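Local coordinates for ferripyochelin binding protein (Pyrococcus horikoshii, PDB 1V3W), which probably acts as a zinc-dependent gamma-class carbonic anhydrase, interconverting carbon dioxide and bicarbonate, and also binds calcium, at residues A[129-134]-A[138-143]; A[32-37]-A[158-163]. One frame throughout, in Å; residues are numbered along the deposited sequence. Where two conformers were deposited one is given.

Contact 1 (A[129-134]-A[138-143])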
loop_
_atom_site.group_PDB
_atom_site.type_symbol
_atom_site.label_atom_id
_atom_site.label_comp_id
_atom_site.label_asym_id
_atom_site.label_seq_id
_atom_site.Cartn_x
_atom_site.Cartn_y
_atom_site.Cartn_z
ATOM N N ASP A 129 0.362 -9.225 25.957
ATOM C CA ASP A 129 1.203 -8.051 26.160
ATOM C C ASP A 129 2.677 -8.434 26.055
ATOM O O ASP A 129 3.049 -9.583 26.299
ATOM C CB ASP A 129 0.981 -7.435 27.549
ATOM C CG ASP A 129 -0.464 -7.069 27.821
ATOM O OD1 ASP A 129 -1.230 -6.837 26.864
ATOM O OD2 ASP A 129 -0.832 -6.995 29.015
ATOM N N TYR A 130 3.507 -7.460 25.690
ATOM C CA TYR A 130 4.953 -7.648 25.590
ATOM C C TYR A 130 5.407 -8.713 24.599
ATOM O O TYR A 130 6.463 -9.319 24.770
ATOM C CB TYR A 130 5.510 -7.953 26.983
ATOM C CG TYR A 130 5.235 -6.840 27.966
ATOM C CD1 TYR A 130 5.930 -5.636 27.888
ATOM C CD2 TYR A 130 4.232 -6.964 28.932
ATOM C CE1 TYR A 130 5.636 -4.577 28.741
ATOM C CE2 TYR A 130 3.928 -5.909 29.791
ATOM C CZ TYR A 130 4.635 -4.720 29.687
ATOM O OH TYR A 130 4.342 -3.661 30.517
ATOM N N SER A 131 4.620 -8.916 23.548
ATOM C CA SER A 131 4.941 -9.915 22.534
ATOM C C SER A 131 5.551 -9.341 21.261
ATOM O O SER A 131 5.247 -8.214 20.861
ATOM C CB SER A 131 3.680 -10.681 22.119
ATOM O OG SER A 131 3.048 -11.318 23.213
ATOM N N LEU A 132 6.424 -10.131 20.641
ATOM C CA LEU A 132 7.017 -9.782 19.358
ATOM C C LEU A 132 6.340 -10.792 18.442
ATOM O O LEU A 132 6.412 -11.999 18.683
ATOM C CB LEU A 132 8.531 -10.015 19.325
ATOM C CG LEU A 132 9.101 -9.914 17.901
ATOM C CD1 LEU A 132 8.861 -8.512 17.351
ATOM C CD2 LEU A 132 10.586 -10.239 17.897
ATOM N N VAL A 133 5.663 -10.303 17.410
ATOM C CA VAL A 133 4.957 -11.172 16.481
ATOM C C VAL A 133 5.591 -11.149 15.098
ATOM O O VAL A 133 5.814 -10.082 14.523
ATOM C CB VAL A 133 3.474 -10.754 16.359
ATOM C CG1 VAL A 133 2.732 -11.715 15.443
ATOM C CG2 VAL A 133 2.833 -10.719 17.741
ATOM N N LEU A 134 5.887 -12.335 14.574
ATOM C CA LEU A 134 6.492 -12.468 13.254
ATOM C C LEU A 134 5.817 -13.579 12.464
ATOM O O LEU A 134 5.230 -14.499 13.044
ATOM C CB LEU A 134 7.979 -12.812 13.371
ATOM C CG LEU A 134 8.912 -11.884 14.146
ATOM C CD1 LEU A 134 10.316 -12.473 14.125
ATOM C CD2 LEU A 134 8.906 -10.498 13.529
ATOM N N GLY A 138 0.935 -14.897 11.732
ATOM C CA GLY A 138 1.733 -14.319 12.796
ATOM C C GLY A 138 1.765 -15.138 14.071
ATOM O O GLY A 138 0.728 -15.582 14.574
ATOM N N LYS A 139 2.977 -15.326 14.583
ATOM C CA LYS A 139 3.234 -16.081 15.805
ATOM C C LYS A 139 3.941 -15.180 16.805
ATOM O O LYS A 139 4.640 -14.251 16.410
ATOM C CB LYS A 139 4.186 -17.251 15.528
ATOM C CG LYS A 139 3.777 -18.211 14.433
ATOM C CD LYS A 139 2.698 -19.172 14.888
ATOM C CE LYS A 139 1.395 -18.458 15.153
ATOM N NZ LYS A 139 0.262 -19.412 15.106
ATOM N N VAL A 140 3.758 -15.450 18.095
ATOM C CA VAL A 140 4.482 -14.710 19.121
ATOM C C VAL A 140 5.768 -15.525 19.174
ATOM O O VAL A 140 5.735 -16.707 19.517
ATOM C CB VAL A 140 3.813 -14.784 20.514
ATOM C CG1 VAL A 140 4.783 -14.282 21.576
ATOM C CG2 VAL A 140 2.547 -13.947 20.538
ATOM N N VAL A 141 6.891 -14.912 18.825
ATOM C CA VAL A 141 8.162 -15.625 18.819
ATOM C C VAL A 141 8.961 -15.459 20.108
ATOM O O VAL A 141 9.819 -16.285 20.425
ATOM C CB VAL A 141 9.023 -15.183 17.622
ATOM C CG1 VAL A 141 8.337 -15.584 16.323
ATOM C CG2 VAL A 141 9.235 -13.679 17.661
ATOM N N ARG A 142 8.674 -14.393 20.847
ATOM C CA ARG A 142 9.359 -14.119 22.108
ATOM C C ARG A 142 8.794 -12.849 22.725
ATOM O O ARG A 142 7.975 -12.164 22.115
ATOM C CB ARG A 142 10.866 -13.936 21.883
ATOM C CG ARG A 142 11.250 -12.699 21.070
ATOM C CD ARG A 142 12.763 -12.503 21.075
ATOM N NE ARG A 142 13.211 -11.433 20.184
ATOM C CZ ARG A 142 12.992 -10.137 20.385
ATOM N NH1 ARG A 142 12.325 -9.725 21.455
ATOM N NH2 ARG A 142 13.447 -9.248 19.511
ATOM N N GLN A 143 9.229 -12.541 23.941
ATOM C CA GLN A 143 8.779 -11.331 24.614
ATOM C C GLN A 143 9.724 -10.193 24.231
ATOM O O GLN A 143 10.863 -10.430 23.823
ATOM C CB GLN A 143 8.783 -11.522 26.133
ATOM C CG GLN A 143 7.821 -12.586 26.656
ATOM C CD GLN A 143 6.385 -12.361 26.217
ATOM O OE1 GLN A 143 5.981 -12.779 25.131
ATOM N NE2 GLN A 143 5.607 -11.686 27.059
HETATM O O HOH W 1 3.328 -13.483 24.645
#
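Leu132 holds its CG opposite the backbone N (chi1 169°), while Arg142 starts with CG wedged between N and the carbonyl carbon (chi1 66°) and then runs extended to NE; together these turns lay Leu132 CD2 over one face of the guanidinium, 3.4 Å from Arg142 NH2. Gln143 O, lying in the guanidinium plane, accepts from Arg142 NH1 (2.9 Å), which helps fix the rotation of the group, and NH2 makes a salt bridge to Glu148 of the following helix. Val141 CG2 fits against Leu132 CD2 at 3.7 Å and also reaches Leu134 CD1. The segments form an antiparallel beta hairpin that closes the last coil of the left-handed beta-helix, strand 138-143 running against the otherwise parallel sheet. Backbone bonds tie Leu132 to Val141 and Arg142, and Leu134 to Lys139 in both directions, the straightest being Lys139 N to Leu134 O (2.9 Å, 169°). On the face shared by Val133 and Val140, Val140 spreads both methyls against Ser131, CG1 lying 3.8 Å from Ser131 CB, and its CG2 faces Val133 CG2. With an alanine in place of Val140 both methyls are gone, and a gap would probably open beside Ser131, Val133 and Ile127. Gln143 OE1 and Ser131 OG each accept from one bridging water, 2.6 Å from Ser131 OG, and Ser131 OG also bonds to Pro128 O; Gln143 NE2 reaches Asp129 O in a weak bond.

Contact 2 (A[32-37]-A[158-163])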
loop_
_atom_site.group_PDB
_atom_site.type_symbol
_atom_site.label_atom_id
_atom_site.label_comp_id
_atom_site.label_asym_id
_atom_site.label_seq_id
_atom_site.Cartn_x
_atom_site.Cartn_y
_atom_site.Cartn_z
ATOM N N GLU A 32 -8.229 11.161 18.416
ATOM C CA GLU A 32 -7.990 11.923 19.636
ATOM C C GLU A 32 -6.836 12.890 19.546
ATOM O O GLU A 32 -6.209 13.092 18.497
ATOM C CB GLU A 32 -7.735 10.997 20.841
ATOM C CG GLU A 32 -8.915 10.863 21.825
ATOM C CD GLU A 32 -9.004 11.972 22.884
ATOM O OE1 GLU A 32 -8.452 13.073 22.677
ATOM O OE2 GLU A 32 -9.651 11.736 23.929
ATOM N N GLU A 33 -6.588 13.514 20.687
ATOM C CA GLU A 33 -5.481 14.445 20.824
ATOM C C GLU A 33 -4.106 13.921 20.424
ATOM O O GLU A 33 -3.740 12.792 20.743
ATOM C CB GLU A 33 -5.475 14.944 22.274
ATOM C CG GLU A 33 -4.295 15.782 22.709
ATOM C CD GLU A 33 -4.496 16.329 24.111
ATOM O OE1 GLU A 33 -5.294 15.738 24.873
ATOM O OE2 GLU A 33 -3.854 17.343 24.454
ATOM N N LYS A 34 -3.369 14.766 19.703
ATOM C CA LYS A 34 -2.016 14.473 19.249
ATOM C C LYS A 34 -1.860 13.263 18.337
ATOM O O LYS A 34 -0.787 12.661 18.267
ATOM C CB LYS A 34 -1.079 14.365 20.457
ATOM C CG LYS A 34 -0.927 15.690 21.199
ATOM C CD LYS A 34 -0.092 15.551 22.460
ATOM C CE LYS A 34 0.104 16.901 23.137
ATOM N NZ LYS A 34 -1.189 17.526 23.526
ATOM N N THR A 35 -2.937 12.902 17.648
ATOM C CA THR A 35 -2.870 11.798 16.704
ATOM C C THR A 35 -2.434 12.408 15.387
ATOM O O THR A 35 -2.443 13.628 15.222
ATOM C CB THR A 35 -4.239 11.111 16.491
ATOM O OG1 THR A 35 -5.217 12.089 16.114
ATOM C CG2 THR A 35 -4.677 10.395 17.752
ATOM N N SER A 36 -2.041 11.561 14.447
ATOM C CA SER A 36 -1.624 12.051 13.146
ATOM C C SER A 36 -1.945 11.023 12.072
ATOM O O SER A 36 -1.784 9.818 12.277
ATOM C CB SER A 36 -0.125 12.392 13.147
ATOM O OG SER A 36 0.678 11.314 13.595
ATOM N N VAL A 37 -2.432 11.516 10.941
ATOM C CA VAL A 37 -2.788 10.679 9.803
ATOM C C VAL A 37 -1.980 11.246 8.644
ATOM O O VAL A 37 -2.122 12.417 8.278
ATOM C CB VAL A 37 -4.301 10.750 9.516
ATOM C CG1 VAL A 37 -4.645 9.898 8.306
ATOM C CG2 VAL A 37 -5.078 10.254 10.733
ATOM N N ILE A 158 7.965 10.471 18.777
ATOM C CA ILE A 158 8.665 11.084 17.656
ATOM C C ILE A 158 7.619 11.636 16.694
ATOM O O ILE A 158 7.749 12.747 16.178
ATOM C CB ILE A 158 9.544 10.050 16.912
ATOM C CG1 ILE A 158 10.738 9.664 17.788
ATOM C CG2 ILE A 158 10.012 10.617 15.574
ATOM C CD1 ILE A 158 11.651 8.624 17.171
ATOM N N TYR A 159 6.570 10.854 16.471
ATOM C CA TYR A 159 5.504 11.262 15.571
ATOM C C TYR A 159 4.651 12.407 16.074
ATOM O O TYR A 159 4.156 13.210 15.280
ATOM C CB TYR A 159 4.619 10.074 15.222
ATOM C CG TYR A 159 5.036 9.468 13.920
ATOM C CD1 TYR A 159 6.025 8.492 13.868
ATOM C CD2 TYR A 159 4.520 9.956 12.723
ATOM C CE1 TYR A 159 6.500 8.020 12.648
ATOM C CE2 TYR A 159 4.985 9.500 11.504
ATOM C CZ TYR A 159 5.974 8.535 11.472
ATOM O OH TYR A 159 6.436 8.112 10.250
ATOM N N VAL A 160 4.461 12.486 17.386
ATOM C CA VAL A 160 3.678 13.580 17.934
ATOM C C VAL A 160 4.396 14.883 17.584
ATOM O O VAL A 160 3.770 15.864 17.184
ATOM C CB VAL A 160 3.534 13.454 19.462
ATOM C CG1 VAL A 160 2.942 14.733 20.041
ATOM C CG2 VAL A 160 2.641 12.267 19.798
ATOM N N GLU A 161 5.719 14.880 17.716
ATOM C CA GLU A 161 6.511 16.061 17.401
ATOM C C GLU A 161 6.510 16.333 15.898
ATOM O O GLU A 161 6.399 17.482 15.467
ATOM C CB GLU A 161 7.949 15.879 17.895
ATOM C CG GLU A 161 8.063 15.633 19.394
ATOM C CD GLU A 161 7.452 16.749 20.224
ATOM O OE1 GLU A 161 7.890 17.911 20.078
ATOM O OE2 GLU A 161 6.534 16.465 21.026
ATOM N N LEU A 162 6.630 15.270 15.106
ATOM C CA LEU A 162 6.641 15.387 13.654
ATOM C C LEU A 162 5.330 16.007 13.180
ATOM O O LEU A 162 5.320 16.890 12.322
ATOM C CB LEU A 162 6.832 14.000 13.033
ATOM C CG LEU A 162 7.525 13.887 11.676
ATOM C CD1 LEU A 162 8.836 14.664 11.690
ATOM C CD2 LEU A 162 7.783 12.417 11.378
ATOM N N ALA A 163 4.225 15.549 13.761
ATOM C CA ALA A 163 2.907 16.057 13.409
ATOM C C ALA A 163 2.844 17.563 13.627
ATOM O O ALA A 163 2.349 18.298 12.779
ATOM C CB ALA A 163 1.839 15.357 14.246
#
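The Tyr159 ring meets Ser36 obliquely, Ser36 OG lying 4.2 Å from Tyr159 CD2, while one ring face carries Leu162 CD2 from the next turn of the same helix, 4.0 Å above the plane and shifted toward the rim. The Trp38 ring meets the same tyrosine with its plane turned by about 75°. Tyr159 OH hydrogen-bonds to Arg44 of a second subunit, and His65 of that subunit packs against the Tyr159 side chain. Tyr159 is part of a zinc-binding site, its side chain about 3 Å from a bound zinc ion, at the subunit interface, as in gamma-class carbonic anhydrases. Beside the tyrosine, Ser36 CB presses against Ala163 CB at 3.7 Å; with Ser36 OG between the backbone N and the carbonyl carbon (chi1 54°), the hydroxyl swings toward the ring, and its oxygen accepts a weak hydrogen bond from Trp38 NE1. One turn back from Ala163, Val160 covers the corner of the coil: its CG2 lies 3.8 Å from Lys34 O, and its CG1 lies 4.0 Å from Lys34 CD, the valine meeting the aliphatic chain of the lysine at a slant. That corner is a type II turn from Glu32 to Thr35, with Lys34 in a left-handed conformation (phi 60°) and Thr35 OG1 bonded to Glu32 O at 2.8 Å. Lys34 NZ then turns away from the helix to a salt bridge with Glu33 OE2 (2.8 Å). Here helix 146-169 packs on both the corner turn and the start of strand 36-37 of one coil of the left-handed beta-helix. The touching atoms are mainly carbon, and the polar ends of Lys34, Ser36 and Tyr159 find partners beyond the opposing segment, which implies that helix and coil are matched here by shape, with the small Ser36 and Ala163 allowing close approach.

Overall arrangement
Contact 1 lies at the end of the beta-helix, its centre about 18 Å from the centre of the chain, and is only partly buried; contact 2 is buried, its centre about 12 Å from that of the chain. Both involve the same mixed sheet, since 32-37 enters it near one edge and the 131-135 and 138-143 strands finish it at the other, and strand 138-143 leads on in sequence to helix 146-169, which carries the second half of contact 2. The two do not touch, their nearest atoms being about 17 Å apart. Backbone hydrogen bonds carry the sequence-local hairpin, with side-chain packing and one water bridge added, whereas the long-range helix packing is van der Waals contact beside an intersubunit zinc site.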